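Local coordinates for uncharacterized protein (Pseudomonas aeruginosa PAO1, PDB 4R1D) that probably acts as an alpha/beta-hydrolase lipase effector of the H2 type VI secretion system, binds calcium and forms a complex with the protein Tli4, at residues 441-446 with 476-481. Sequence-based numbering, arbitrary orientation.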
# COMPACT_ATOMS: atom_id res chain seq x y z
N ARG A 441 11.32 19.87 1.16
CA ARG A 441 10.95 20.43 2.45
C ARG A 441 10.24 21.78 2.28
O ARG A 441 9.26 22.07 2.97
CB ARG A 441 12.18 20.56 3.34
CG ARG A 441 11.88 21.02 4.75
CD ARG A 441 12.06 22.55 4.91
NE ARG A 441 11.73 22.95 6.26
CZ ARG A 441 12.32 23.93 6.94
NH1 ARG A 441 13.30 24.65 6.40
NH2 ARG A 441 11.94 24.17 8.18
N ASP A 442 10.75 22.62 1.39
CA ASP A 442 10.02 23.80 0.96
C ASP A 442 9.46 23.49 -0.40
O ASP A 442 10.21 23.24 -1.34
CB ASP A 442 10.93 25.03 0.86
CG ASP A 442 11.44 25.49 2.20
OD1 ASP A 442 10.74 25.25 3.21
OD2 ASP A 442 12.53 26.09 2.27
N LEU A 443 8.14 23.48 -0.50
CA LEU A 443 7.50 23.16 -1.75
C LEU A 443 7.22 24.50 -2.40
O LEU A 443 6.38 25.26 -1.94
CB LEU A 443 6.20 22.40 -1.49
CG LEU A 443 5.65 21.53 -2.63
CD1 LEU A 443 5.58 22.33 -3.92
CD2 LEU A 443 6.53 20.31 -2.81
N ILE A 444 7.95 24.80 -3.47
CA ILE A 444 7.91 26.13 -4.07
C ILE A 444 7.40 26.14 -5.50
O ILE A 444 7.93 25.45 -6.37
CB ILE A 444 9.31 26.77 -4.08
CG1 ILE A 444 9.87 26.87 -2.66
CG2 ILE A 444 9.27 28.14 -4.76
CD1 ILE A 444 11.41 26.86 -2.62
N TRP A 445 6.36 26.93 -5.75
CA TRP A 445 5.90 27.20 -7.10
C TRP A 445 6.47 28.57 -7.43
O TRP A 445 6.12 29.56 -6.80
CB TRP A 445 4.38 27.34 -7.13
CG TRP A 445 3.58 26.06 -7.17
CD1 TRP A 445 2.89 25.50 -6.13
CD2 TRP A 445 3.34 25.23 -8.31
NE1 TRP A 445 2.24 24.36 -6.56
CE2 TRP A 445 2.51 24.18 -7.89
CE3 TRP A 445 3.75 25.28 -9.64
CZ2 TRP A 445 2.08 23.17 -8.75
CZ3 TRP A 445 3.33 24.28 -10.50
CH2 TRP A 445 2.51 23.23 -10.05
N LYS A 446 7.36 28.61 -8.41
CA LYS A 446 8.01 29.87 -8.78
C LYS A 446 7.50 30.33 -10.14
O LYS A 446 7.52 29.57 -11.11
CB LYS A 446 9.52 29.68 -8.80
CG LYS A 446 10.30 30.93 -9.14
CD LYS A 446 11.78 30.64 -9.25
CE LYS A 446 12.45 30.63 -7.90
NZ LYS A 446 13.93 30.77 -8.03
N PRO A 476 3.94 29.49 -13.16
CA PRO A 476 4.38 28.76 -11.97
C PRO A 476 4.99 27.40 -12.29
O PRO A 476 4.45 26.62 -13.09
CB PRO A 476 3.08 28.60 -11.16
CG PRO A 476 2.29 29.84 -11.53
CD PRO A 476 2.56 29.99 -13.02
N THR A 477 6.12 27.14 -11.64
CA THR A 477 6.87 25.91 -11.82
C THR A 477 7.39 25.44 -10.48
O THR A 477 7.99 26.21 -9.72
CB THR A 477 8.06 26.14 -12.77
OG1 THR A 477 7.59 26.56 -14.05
CG2 THR A 477 8.88 24.86 -12.92
N ILE A 478 7.20 24.17 -10.18
CA ILE A 478 7.76 23.64 -8.95
C ILE A 478 9.27 23.55 -9.07
O ILE A 478 9.80 22.95 -10.00
CB ILE A 478 7.13 22.29 -8.57
CG1 ILE A 478 5.73 22.54 -7.98
CG2 ILE A 478 8.01 21.56 -7.57
CD1 ILE A 478 4.89 21.29 -7.71
N VAL A 479 9.97 24.20 -8.14
CA VAL A 479 11.42 24.21 -8.16
C VAL A 479 11.97 23.77 -6.81
O VAL A 479 11.35 23.99 -5.77
CB VAL A 479 11.97 25.61 -8.48
CG1 VAL A 479 11.56 26.03 -9.88
CG2 VAL A 479 11.47 26.61 -7.44
N GLN A 480 13.15 23.16 -6.84
CA GLN A 480 13.82 22.70 -5.65
C GLN A 480 14.09 23.86 -4.69
O GLN A 480 14.50 24.94 -5.12
CB GLN A 480 15.13 22.03 -6.06
CG GLN A 480 15.79 21.18 -5.01
CD GLN A 480 17.03 20.50 -5.55
OE1 GLN A 480 16.95 19.67 -6.46
NE2 GLN A 480 18.19 20.85 -5.00
N GLY A 481 13.84 23.63 -3.40
CA GLY A 481 14.17 24.59 -2.36
C GLY A 481 15.65 24.56 -2.04
O GLY A 481 16.41 23.91 -2.76
O HOH W 1 9.98 22.62 -3.93
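Lys446 and Thr477 pair backbone to backbone where strands 443-446 and 477-479 run antiparallel in a small mixed sheet, separate from the parallel sheet of the alpha/beta-hydrolase core. Lys446 N reaches Thr477 O at 2.8 Å in an almost straight bond, while the return bond from Thr477 N to Lys446 O (2.9 Å) is more bent. Val479 N donates to Ile444 O at 3.0 Å, and the same oxygen takes a CA-H contact from Ile478. At Ile444 and Val479 the strands are farther apart than at Lys446 and Thr477, and a water replaces the return bond, accepting from Ile444 N and donating to Val479 O and Asp442 O (both 2.7 Å).

Apolar contacts line both faces of the sheet. On one, the CG2 methyls of Ile444 and Val479 touch, with Lys446 CB beside the valine, and Ile444 CD1 lies 3.6 Å from Gly481 CA. On the other, Leu443 CD1 meets Ile478 CD1, and helix 289-296 packs on this face, Tyr291 OH bonding to Trp445 NE1. The other edge of strand 443-446 bonds to strand 339-342.

The Trp445 indole shares the face of Leu443 and Ile478. Pro476 CB approaches CE3, and Thr477 N lies at the ring edge. With its CG1 anti to the carbonyl carbon (chi1 -76°), Ile478 extends over the indole: CG1 sits 3.5 Å from the six-membered-ring centroid in a CH-pi contact, and CD1 touches CZ2.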